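Local coordinates for transcriptional regulator (PDB 3E7Q), which probably binds DNA as a TetR-family transcriptional regulator and most likely acts as a repressor, at residues F96-S99 with E103-D106; D111-F116 with G172-S177; H53-K58 with V62-L67; W117-V120 with A125-R128. All blocks are in the same frame, centred on the assembly; numbering follows the deposited sequence.

Contact 1 of 4, residues F96-S99 with E103-D106; sequences FEAS and ELLD
Leu-104 lies against the end of helix 88-99, and what it meets there is mostly backbone carbonyl. Its CB sits 3.6 Å from Ala-98 O and 3.9 Å from Ser-99 O, where the chain leaves the helix. With CG anti to its own carbonyl carbon (chi1 -63°) and an extended outer bond, the branch runs on beside Ala-98, so that CD1 comes 3.5 Å from Ala-98 O. The same methyl just meets the methyl of Ala-98, CD1 to CB, at 4.5 Å. Ser-101 OG in the turn supplies the hydrogen bond to Ala-98 O; the leucine carbons merely pack on it. Here helix 88-99 breaks off and a short turn leads to the weakly bonded helix 102-105, within the all-helical TetR-family C-terminal domain. Helix 58-82 runs alongside, with Val-73 and Leu-77 against Leu-104 and Ala-80 against Ala-98. Leu-105 takes a different first torsion, with CG roughly opposite the backbone N (chi1 -152°). That brings CD1 within 4.1 Å of Ser-99 O, a loose touch, while the side chain also packs on Trp-174 and Pro-186. Ser-99 starts away from helix 102-105, and its OG bonds back to Phe-95 O within its own helix.

Contact 2 of 4, residues D111-F116 with G172-S177; sequences DAWLAF and GLWLES
Two tryptophans, Trp-113 and Trp-174, bridge the gap between helices 110-120 and 159-179, whose nearest alpha carbons, those of Leu-114 and Leu-175, are 9.7 Å apart. The aromatic contact is T-shaped: the six-membered ring of Trp-174 turns its edge toward the face of the five-membered ring of Trp-113. The centroids lie 5.0 Å apart and the planes meet at 69°. The leading atom is CH2 of Trp-174, 3.7 Å from CD1 of Trp-113, with Trp-113 CG and CB only slightly farther. Trp-174 gets there by pointing CG directly opposite its backbone N (chi1 180°), which sends the indole straight across the gap.

The aliphatic part is thinner. Leu-114 and Leu-175 both leave their helices at a slant, and only their ends converge, CD2 of Leu-114 reaching CD1 of Leu-175 at 4.5 Å.

The polar bonds lie beside the interface. Trp-174 NE1 is satisfied by Leu-104 O, which should help fix the rotation of the indole. On helix 159-179, Ser-177 OG donates to Leu-173 O at 2.9 Å. The helical N-H of Ser-177 reaches that oxygen from the opposite face of the carbonyl plane, so two donors grip it.

Beyond the pair, Tyr-66, Val-69 and Thr-70 of helix 58-82 back Trp-113. Trp-117 of the second subunit lies on Leu-175, and Gly-118 of that subunit lies on Leu-114. Helix 110-120 thus packs on helix 159-179 at the edge of the subunit interface, both leucines touching the second subunit; in TetR-family dimers the last two helices usually build a four-helix interface with their counterparts.

Contact 3 of 4, residues H53-K58 with V62-L67; sequences HHYDGK and VAEAYL
Lys-58 and Val-62 meet one helical turn apart, at the start of helix 58-82. Their link is the first-turn backbone bond, Val-62 N to Lys-58 O at 2.9 Å, nearly straight at the hydrogen (161°). Gly-57 takes the N-cap position just before it, after the chain has left the predicted DNA-binding helix-turn-helix motif.

The lysine side chain can be followed from its root. CB itself meets nothing of 62-67; CG, almost opposite the backbone N (chi1 173°), is the atom that touches, lying 4.3 Å from Val-62 CG2. That same methyl of Val-62 also rests 3.7 Å from Lys-58 O, so the valine branch covers the carbonyl that its own N-H uses. Past CG, the lysine chain is drawn out and departs from Val-62. CD and CE carry it toward the C-terminal end of helix 12-34, where NZ donates to Phe-32 O and to Ala-35 O just beyond it, and forms a cation-pi contact with the Phe-32 ring. Elsewhere in the contact Tyr-55 lies near Glu-64, but their modelled approach is doubtful.

The apolar stem of Lys-58 thus pairs with valine, while its ammonium is gathered in by two carbonyl oxygens and an aromatic ring, surroundings that would probably favour the charged form and tie helix 58-82 to the end of helix 12-34.

Contact 4 of 4, residues W117-V120 with A125-R128; sequences WGAV and AIGR
Ile-126 points into the corner between helices 110-120 and 124-152, sending its longer branch to Ala-119 and its CG2 to both Ala-119 and Val-120. In the longer branch, CG1 stands opposite the carbonyl carbon (chi1 -61°) and the chain is extended beyond it, which drives CD1 to within 3.4 Å of Ala-119 CB, tighter than usual for two methyls. The shorter branch, CG2, is anti to the backbone N and is turned toward helix 110-120. It lies 3.8 Å from CG2 of Val-120 and 3.9 Å from Ala-119 CB, so the alanine methyl touches both arms of the isoleucine, tightly only at CD1.

Val-120 lies at a slant to Ile-126 and holds its two methyls apart. CG2 takes the isoleucine, while CG1 leans over the backbone of Gly-127 at 4.0 Å from its CA. The same glycine comes close to Val-120 through the main chain, with Val-120 O 3.8 Å from Gly-127 CA. The two backbones draw nearest here, Val-120 CA lying 4.3 Å from Gly-127 CA.

Phe-32 of helix 12-34 covers Ala-119 and Ile-126, Tyr-66 lies on Val-120 and Ile-126, and Leu-179 of the second subunit packs on Val-120. The arrangement is a short connection between two successive helices, whose hydrophobic side chains interlock where the N-terminal domain meets the helical C-terminal domain of a TetR-family protein.

Helix 110-120 joins contacts 2 and 4, whose centres are 14 Å apart; contact 4 is nested in the loop that contact 2 closes, and both reach the second subunit. Contact 1 meets contact 2 through Leu-104 O and Trp-174 NE1, 2.9 Å apart. Contact 3, which begins in the last residues of the predicted DNA-binding motif, touches contact 4 where Val-62 CG1 lies 3.6 Å from Ile-126 CD1, and contact 2 where Phe-116 CD2 lies 3.6 Å from Tyr-66 CD1. Contacts 1 and 3 do not touch: their centres are 27 Å apart, on opposite sides of the chain's centre. Contact 2 touches all three others, and so joins contact 1 to the rest.

Contact 1 of 4, residues F96-S99 with E103-D106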
loop_
_atom_site.group_PDB
_atom_site.type_symbol
_atom_site.label_atom_id
_atom_site.label_comp_id
_atom_site.label_asym_id
_atom_site.label_seq_id
_atom_site.Cartn_x
_atom_site.Cartn_y
_atom_site.Cartn_z
ATOM N N PHE B 96 -14.574 -6.251 -9.683
ATOM C CA PHE B 96 -13.786 -7.131 -8.793
ATOM C C PHE B 96 -13.023 -8.189 -9.575
ATOM O O PHE B 96 -11.821 -8.357 -9.370
ATOM C CB PHE B 96 -14.700 -7.805 -7.737
ATOM C CG PHE B 96 -15.483 -6.792 -6.868
ATOM C CD1 PHE B 96 -14.928 -5.536 -6.542
ATOM C CD2 PHE B 96 -16.743 -7.115 -6.374
ATOM C CE1 PHE B 96 -15.646 -4.628 -5.821
ATOM C CE2 PHE B 96 -17.462 -6.210 -5.616
ATOM C CZ PHE B 96 -16.916 -4.974 -5.320
ATOM N N GLU B 97 -13.713 -8.878 -10.473
ATOM C CA GLU B 97 -13.056 -9.832 -11.385
ATOM C C GLU B 97 -11.907 -9.218 -12.179
ATOM O O GLU B 97 -10.807 -9.773 -12.191
ATOM C CB GLU B 97 -14.068 -10.464 -12.344
ATOM C CG GLU B 97 -15.064 -11.378 -11.642
ATOM C CD GLU B 97 -14.485 -12.735 -11.215
ATOM O OE1 GLU B 97 -13.347 -13.106 -11.651
ATOM O OE2 GLU B 97 -15.205 -13.430 -10.441
ATOM N N ALA B 98 -12.139 -8.068 -12.813
ATOM C CA ALA B 98 -11.020 -7.390 -13.495
ATOM C C ALA B 98 -9.871 -7.083 -12.530
ATOM O O ALA B 98 -8.673 -7.267 -12.878
ATOM C CB ALA B 98 -11.451 -6.154 -14.228
ATOM N N SER B 99 -10.231 -6.667 -11.319
ATOM C CA SER B 99 -9.243 -6.270 -10.289
ATOM C C SER B 99 -8.293 -7.380 -9.848
ATOM O O SER B 99 -7.181 -7.094 -9.443
ATOM C CB SER B 99 -9.946 -5.755 -9.022
ATOM O OG SER B 99 -10.577 -4.499 -9.222
ATOM N N GLU B 103 -4.012 -9.531 -15.402
ATOM C CA GLU B 103 -3.655 -8.223 -15.958
ATOM C C GLU B 103 -3.425 -7.176 -14.835
ATOM O O GLU B 103 -2.315 -6.642 -14.674
ATOM C CB GLU B 103 -4.736 -7.782 -16.949
ATOM C CG GLU B 103 -4.834 -8.655 -18.247
ATOM C CD GLU B 103 -5.481 -10.063 -18.047
ATOM O OE1 GLU B 103 -6.370 -10.193 -17.179
ATOM O OE2 GLU B 103 -5.090 -11.047 -18.758
ATOM N N LEU B 104 -4.430 -6.946 -14.004
ATOM C CA LEU B 104 -4.295 -5.980 -12.904
ATOM C C LEU B 104 -3.635 -6.580 -11.644
ATOM O O LEU B 104 -3.156 -5.834 -10.766
ATOM C CB LEU B 104 -5.652 -5.342 -12.575
ATOM C CG LEU B 104 -6.174 -4.545 -13.773
ATOM C CD1 LEU B 104 -7.562 -4.004 -13.525
ATOM C CD2 LEU B 104 -5.205 -3.409 -14.214
ATOM N N LEU B 105 -3.580 -7.917 -11.546
ATOM C CA LEU B 105 -2.949 -8.524 -10.366
ATOM C C LEU B 105 -1.483 -8.890 -10.625
ATOM O O LEU B 105 -0.838 -9.474 -9.770
ATOM C CB LEU B 105 -3.794 -9.688 -9.823
ATOM C CG LEU B 105 -3.657 -9.977 -8.314
ATOM C CD1 LEU B 105 -4.098 -8.798 -7.398
ATOM C CD2 LEU B 105 -4.371 -11.269 -7.917
ATOM N N ASP B 106 -0.948 -8.500 -11.788
ATOM C CA ASP B 106 0.454 -8.748 -12.152
ATOM C C ASP B 106 1.429 -8.204 -11.109
ATOM O O ASP B 106 1.610 -6.971 -10.978
ATOM C CB ASP B 106 0.785 -8.130 -13.531
ATOM C CG ASP B 106 2.271 -8.314 -13.951
ATOM O OD1 ASP B 106 2.941 -9.298 -13.510
ATOM O OD2 ASP B 106 2.763 -7.463 -14.742
#

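Contact 2 of 4, residues D111-F116 with G172-S177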
loop_
_atom_site.group_PDB
_atom_site.type_symbol
_atom_site.label_atom_id
_atom_site.label_comp_id
_atom_site.label_asym_id
_atom_site.label_seq_id
_atom_site.Cartn_x
_atom_site.Cartn_y
_atom_site.Cartn_z
ATOM N N ASP B 111 6.630 -3.031 -7.833
ATOM C CA ASP B 111 7.807 -2.207 -7.647
ATOM C C ASP B 111 7.643 -0.798 -8.223
ATOM O O ASP B 111 8.171 0.179 -7.657
ATOM C CB ASP B 111 9.050 -2.860 -8.302
ATOM C CG ASP B 111 9.023 -4.422 -8.280
ATOM O OD1 ASP B 111 10.031 -4.994 -7.742
ATOM O OD2 ASP B 111 8.041 -5.042 -8.818
ATOM N N ALA B 112 6.932 -0.714 -9.353
ATOM C CA ALA B 112 6.684 0.547 -10.042
ATOM C C ALA B 112 5.758 1.444 -9.214
ATOM O O ALA B 112 6.073 2.588 -8.968
ATOM C CB ALA B 112 6.092 0.302 -11.421
ATOM N N TRP B 113 4.650 0.897 -8.752
ATOM C CA TRP B 113 3.741 1.637 -7.857
ATOM C C TRP B 113 4.404 2.094 -6.569
ATOM O O TRP B 113 4.186 3.228 -6.116
ATOM C CB TRP B 113 2.521 0.789 -7.522
ATOM C CG TRP B 113 1.685 0.643 -8.641
ATOM C CD1 TRP B 113 1.777 -0.334 -9.621
ATOM C CD2 TRP B 113 0.619 1.514 -9.022
ATOM N NE1 TRP B 113 0.809 -0.126 -10.563
ATOM C CE2 TRP B 113 0.079 0.993 -10.233
ATOM C CE3 TRP B 113 0.058 2.675 -8.456
ATOM C CZ2 TRP B 113 -1.015 1.585 -10.894
ATOM C CZ3 TRP B 113 -1.026 3.280 -9.107
ATOM C CH2 TRP B 113 -1.552 2.734 -10.319
ATOM N N LEU B 114 5.249 1.235 -6.006
ATOM C CA LEU B 114 5.948 1.580 -4.804
ATOM C C LEU B 114 6.879 2.810 -5.007
ATOM O O LEU B 114 6.956 3.704 -4.183
ATOM C CB LEU B 114 6.684 0.369 -4.275
ATOM C CG LEU B 114 5.886 -0.789 -3.663
ATOM C CD1 LEU B 114 6.908 -1.855 -3.318
ATOM C CD2 LEU B 114 5.155 -0.393 -2.441
ATOM N N ALA B 115 7.505 2.862 -6.169
ATOM C CA ALA B 115 8.372 3.951 -6.555
ATOM C C ALA B 115 7.555 5.240 -6.811
ATOM O O ALA B 115 7.991 6.323 -6.399
ATOM C CB ALA B 115 9.232 3.550 -7.800
ATOM N N PHE B 116 6.394 5.130 -7.470
ATOM C CA PHE B 116 5.497 6.305 -7.680
ATOM C C PHE B 116 4.990 6.924 -6.370
ATOM O O PHE B 116 4.969 8.141 -6.166
ATOM C CB PHE B 116 4.263 5.905 -8.497
ATOM C CG PHE B 116 4.546 5.393 -9.914
ATOM C CD1 PHE B 116 5.509 5.959 -10.718
ATOM C CD2 PHE B 116 3.750 4.391 -10.443
ATOM C CE1 PHE B 116 5.722 5.518 -12.008
ATOM C CE2 PHE B 116 3.951 3.931 -11.718
ATOM C CZ PHE B 116 4.972 4.515 -12.514
ATOM N N GLY B 172 -5.531 -2.380 -0.466
ATOM C CA GLY B 172 -4.977 -3.241 0.588
ATOM C C GLY B 172 -4.813 -4.649 0.114
ATOM O O GLY B 172 -3.790 -5.255 0.327
ATOM N N LEU B 173 -5.847 -5.193 -0.517
ATOM C CA LEU B 173 -5.796 -6.530 -1.077
ATOM C C LEU B 173 -4.810 -6.695 -2.235
ATOM O O LEU B 173 -4.120 -7.708 -2.355
ATOM C CB LEU B 173 -7.195 -6.946 -1.529
ATOM C CG LEU B 173 -8.251 -7.166 -0.420
ATOM C CD1 LEU B 173 -9.439 -7.419 -1.182
ATOM C CD2 LEU B 173 -7.911 -8.330 0.574
ATOM N N TRP B 174 -4.748 -5.697 -3.100
ATOM C CA TRP B 174 -3.809 -5.719 -4.202
ATOM C C TRP B 174 -2.361 -5.738 -3.658
ATOM O O TRP B 174 -1.543 -6.500 -4.112
ATOM C CB TRP B 174 -4.067 -4.533 -5.138
ATOM C CG TRP B 174 -3.139 -4.503 -6.275
ATOM C CD1 TRP B 174 -3.252 -5.189 -7.451
ATOM C CD2 TRP B 174 -1.900 -3.793 -6.343
ATOM N NE1 TRP B 174 -2.156 -4.954 -8.246
ATOM C CE2 TRP B 174 -1.321 -4.082 -7.588
ATOM C CE3 TRP B 174 -1.215 -2.958 -5.459
ATOM C CZ2 TRP B 174 -0.112 -3.548 -7.976
ATOM C CZ3 TRP B 174 0.018 -2.411 -5.851
ATOM C CH2 TRP B 174 0.557 -2.716 -7.080
ATOM N N LEU B 175 -2.077 -4.893 -2.664
ATOM C CA LEU B 175 -0.781 -4.797 -2.044
ATOM C C LEU B 175 -0.384 -6.123 -1.353
ATOM O O LEU B 175 0.717 -6.638 -1.548
ATOM C CB LEU B 175 -0.760 -3.589 -1.074
ATOM C CG LEU B 175 0.503 -3.323 -0.214
ATOM C CD1 LEU B 175 1.739 -2.983 -1.118
ATOM C CD2 LEU B 175 0.214 -2.210 0.816
ATOM N N GLU B 176 -1.284 -6.705 -0.576
ATOM C CA GLU B 176 -0.980 -7.990 0.015
ATOM C C GLU B 176 -0.778 -9.137 -0.971
ATOM O O GLU B 176 0.026 -9.990 -0.690
ATOM C CB GLU B 176 -1.991 -8.395 1.091
ATOM C CG GLU B 176 -1.545 -9.671 1.859
ATOM C CD GLU B 176 0.021 -9.827 2.113
ATOM O OE1 GLU B 176 0.742 -8.835 2.511
ATOM O OE2 GLU B 176 0.499 -10.993 1.933
ATOM N N SER B 177 -1.499 -9.164 -2.091
ATOM C CA SER B 177 -1.306 -10.188 -3.116
ATOM C C SER B 177 0.101 -10.101 -3.599
ATOM O O SER B 177 0.744 -11.113 -3.739
ATOM C CB SER B 177 -2.248 -10.054 -4.343
ATOM O OG SER B 177 -3.649 -10.018 -3.992
#

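Contact 3 of 4, residues H53-K58 with V62-L67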
loop_
_atom_site.group_PDB
_atom_site.type_symbol
_atom_site.label_atom_id
_atom_site.label_comp_id
_atom_site.label_asym_id
_atom_site.label_seq_id
_atom_site.Cartn_x
_atom_site.Cartn_y
_atom_site.Cartn_z
ATOM N N HIS B 53 18.041 16.097 -24.474
ATOM C CA HIS B 53 17.546 16.848 -25.632
ATOM C C HIS B 53 16.030 16.796 -25.847
ATOM O O HIS B 53 15.399 17.834 -26.076
ATOM C CB HIS B 53 18.228 16.342 -26.910
ATOM C CG HIS B 53 17.364 16.434 -28.135
ATOM N ND1 HIS B 53 16.487 15.434 -28.506
ATOM C CD2 HIS B 53 17.226 17.416 -29.058
ATOM C CE1 HIS B 53 15.851 15.794 -29.606
ATOM N NE2 HIS B 53 16.282 16.992 -29.961
ATOM N N HIS B 54 15.447 15.600 -25.801
ATOM C CA HIS B 54 14.030 15.458 -26.107
ATOM C C HIS B 54 13.108 15.504 -24.890
ATOM O O HIS B 54 11.874 15.538 -25.076
ATOM C CB HIS B 54 13.753 14.189 -26.927
ATOM C CG HIS B 54 12.650 14.368 -27.931
ATOM N ND1 HIS B 54 12.886 14.758 -29.235
ATOM C CD2 HIS B 54 11.302 14.268 -27.805
ATOM C CE1 HIS B 54 11.733 14.869 -29.873
ATOM N NE2 HIS B 54 10.757 14.577 -29.030
ATOM N N TYR B 55 13.676 15.524 -23.668
ATOM C CA TYR B 55 12.841 15.530 -22.446
ATOM C C TYR B 55 13.313 16.411 -21.249
ATOM O O TYR B 55 14.528 16.678 -21.091
ATOM C CB TYR B 55 12.543 14.094 -21.993
ATOM C CG TYR B 55 11.076 13.919 -21.678
ATOM C CD1 TYR B 55 10.176 13.472 -22.651
ATOM C CD2 TYR B 55 10.573 14.256 -20.427
ATOM C CE1 TYR B 55 8.818 13.337 -22.361
ATOM C CE2 TYR B 55 9.231 14.127 -20.139
ATOM C CZ TYR B 55 8.360 13.671 -21.099
ATOM O OH TYR B 55 7.022 13.550 -20.770
ATOM N N ASP B 56 12.336 16.855 -20.429
ATOM C CA ASP B 56 12.560 17.913 -19.420
ATOM C C ASP B 56 13.481 17.424 -18.291
ATOM O O ASP B 56 14.502 18.083 -17.943
ATOM C CB ASP B 56 11.217 18.468 -18.886
ATOM C CG ASP B 56 11.366 19.329 -17.611
ATOM O OD1 ASP B 56 12.487 19.492 -17.086
ATOM O OD2 ASP B 56 10.334 19.847 -17.119
ATOM N N GLY B 57 13.138 16.274 -17.735
ATOM C CA GLY B 57 13.960 15.653 -16.713
ATOM C C GLY B 57 13.322 14.381 -16.196
ATOM O O GLY B 57 12.343 13.870 -16.772
ATOM N N LYS B 58 13.898 13.884 -15.113
ATOM C CA LYS B 58 13.468 12.672 -14.503
ATOM C C LYS B 58 12.020 12.824 -13.998
ATOM O O LYS B 58 11.157 12.062 -14.377
ATOM C CB LYS B 58 14.412 12.319 -13.364
ATOM C CG LYS B 58 13.994 11.124 -12.510
ATOM C CD LYS B 58 14.498 11.396 -11.121
ATOM C CE LYS B 58 14.460 10.216 -10.221
ATOM N NZ LYS B 58 15.512 10.432 -9.206
ATOM N N VAL B 62 8.961 10.228 -15.071
ATOM C CA VAL B 62 8.284 9.358 -14.081
ATOM C C VAL B 62 6.765 9.665 -14.051
ATOM O O VAL B 62 5.960 8.723 -14.125
ATOM C CB VAL B 62 8.939 9.457 -12.691
ATOM C CG1 VAL B 62 8.092 8.811 -11.637
ATOM C CG2 VAL B 62 10.381 8.841 -12.689
ATOM N N ALA B 63 6.397 10.956 -14.021
ATOM C CA ALA B 63 5.003 11.378 -14.192
ATOM C C ALA B 63 4.383 10.823 -15.474
ATOM O O ALA B 63 3.253 10.324 -15.454
ATOM C CB ALA B 63 4.874 12.910 -14.165
ATOM N N GLU B 64 5.104 10.856 -16.585
ATOM C CA GLU B 64 4.569 10.228 -17.808
ATOM C C GLU B 64 4.330 8.716 -17.676
ATOM O O GLU B 64 3.291 8.195 -18.129
ATOM C CB GLU B 64 5.467 10.443 -19.013
ATOM C CG GLU B 64 5.142 11.626 -19.939
ATOM C CD GLU B 64 3.702 11.642 -20.501
ATOM O OE1 GLU B 64 3.442 11.102 -21.625
ATOM O OE2 GLU B 64 2.849 12.267 -19.830
ATOM N N ALA B 65 5.292 7.999 -17.102
ATOM C CA ALA B 65 5.100 6.568 -16.786
ATOM C C ALA B 65 3.908 6.307 -15.824
ATOM O O ALA B 65 3.157 5.335 -16.018
ATOM C CB ALA B 65 6.354 5.952 -16.235
ATOM N N TYR B 66 3.792 7.144 -14.787
ATOM C CA TYR B 66 2.731 7.071 -13.798
ATOM C C TYR B 66 1.387 7.252 -14.495
ATOM O O TYR B 66 0.497 6.473 -14.302
ATOM C CB TYR B 66 2.925 8.148 -12.692
ATOM C CG TYR B 66 2.121 7.999 -11.366
ATOM C CD1 TYR B 66 1.284 6.920 -11.112
ATOM C CD2 TYR B 66 2.264 8.921 -10.372
ATOM C CE1 TYR B 66 0.589 6.804 -9.930
ATOM C CE2 TYR B 66 1.597 8.813 -9.175
ATOM C CZ TYR B 66 0.765 7.755 -8.946
ATOM O OH TYR B 66 0.081 7.664 -7.751
ATOM N N LEU B 67 1.286 8.252 -15.356
ATOM C CA LEU B 67 0.079 8.508 -16.133
ATOM C C LEU B 67 -0.340 7.394 -17.076
ATOM O O LEU B 67 -1.542 7.125 -17.233
ATOM C CB LEU B 67 0.229 9.805 -16.935
ATOM C CG LEU B 67 -0.347 11.043 -16.266
ATOM C CD1 LEU B 67 0.143 12.341 -16.920
ATOM C CD2 LEU B 67 -1.934 10.982 -16.231
#

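Contact 4 of 4, residues W117-V120 with A125-R128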
loop_
_atom_site.group_PDB
_atom_site.type_symbol
_atom_site.label_atom_id
_atom_site.label_comp_id
_atom_site.label_asym_id
_atom_site.label_seq_id
_atom_site.Cartn_x
_atom_site.Cartn_y
_atom_site.Cartn_z
ATOM N N TRP B 117 4.536 6.064 -5.487
ATOM C CA TRP B 117 4.046 6.469 -4.209
ATOM C C TRP B 117 5.092 7.133 -3.336
ATOM O O TRP B 117 4.761 7.951 -2.504
ATOM C CB TRP B 117 3.516 5.247 -3.523
ATOM C CG TRP B 117 2.284 4.740 -4.096
ATOM C CD1 TRP B 117 1.387 5.433 -4.848
ATOM C CD2 TRP B 117 1.747 3.427 -3.942
ATOM N NE1 TRP B 117 0.337 4.642 -5.147
ATOM C CE2 TRP B 117 0.500 3.422 -4.576
ATOM C CE3 TRP B 117 2.177 2.274 -3.286
ATOM C CZ2 TRP B 117 -0.305 2.279 -4.640
ATOM C CZ3 TRP B 117 1.409 1.161 -3.338
ATOM C CH2 TRP B 117 0.158 1.164 -3.997
ATOM N N GLY B 118 6.365 6.765 -3.492
ATOM C CA GLY B 118 7.429 7.433 -2.749
ATOM C C GLY B 118 7.722 8.810 -3.313
ATOM O O GLY B 118 8.098 9.706 -2.578
ATOM N N ALA B 119 7.572 8.969 -4.620
ATOM C CA ALA B 119 7.737 10.246 -5.275
ATOM C C ALA B 119 6.552 11.212 -5.006
ATOM O O ALA B 119 6.687 12.391 -5.273
ATOM C CB ALA B 119 7.922 10.032 -6.741
ATOM N N VAL B 120 5.395 10.699 -4.546
ATOM C CA VAL B 120 4.197 11.492 -4.397
ATOM C C VAL B 120 4.416 12.622 -3.369
ATOM O O VAL B 120 4.054 13.778 -3.624
ATOM C CB VAL B 120 2.924 10.636 -4.101
ATOM C CG1 VAL B 120 1.854 11.461 -3.420
ATOM C CG2 VAL B 120 2.390 10.039 -5.352
ATOM N N ALA B 125 4.295 17.407 -8.985
ATOM C CA ALA B 125 3.785 16.900 -10.251
ATOM C C ALA B 125 3.332 15.449 -10.164
ATOM O O ALA B 125 2.280 15.093 -10.706
ATOM C CB ALA B 125 4.866 17.096 -11.419
ATOM N N ILE B 126 4.098 14.623 -9.458
ATOM C CA ILE B 126 3.728 13.229 -9.218
ATOM C C ILE B 126 2.543 13.116 -8.249
ATOM O O ILE B 126 1.624 12.284 -8.456
ATOM C CB ILE B 126 4.959 12.403 -8.742
ATOM C CG1 ILE B 126 6.013 12.470 -9.884
ATOM C CG2 ILE B 126 4.518 11.011 -8.338
ATOM C CD1 ILE B 126 7.373 11.751 -9.617
ATOM N N GLY B 127 2.569 13.992 -7.229
ATOM C CA GLY B 127 1.467 14.212 -6.330
ATOM C C GLY B 127 0.179 14.495 -7.037
ATOM O O GLY B 127 -0.858 13.951 -6.670
ATOM N N ARG B 128 0.244 15.333 -8.069
ATOM C CA ARG B 128 -0.936 15.703 -8.778
ATOM C C ARG B 128 -1.423 14.565 -9.700
ATOM O O ARG B 128 -2.627 14.452 -9.941
ATOM C CB ARG B 128 -0.723 16.987 -9.570
ATOM C CG ARG B 128 -0.323 18.225 -8.754
ATOM C CD ARG B 128 -0.395 19.528 -9.640
ATOM N NE ARG B 128 0.485 19.511 -10.838
ATOM C CZ ARG B 128 1.743 20.004 -10.937
ATOM N NH1 ARG B 128 2.382 20.572 -9.902
ATOM N NH2 ARG B 128 2.407 19.902 -12.105
#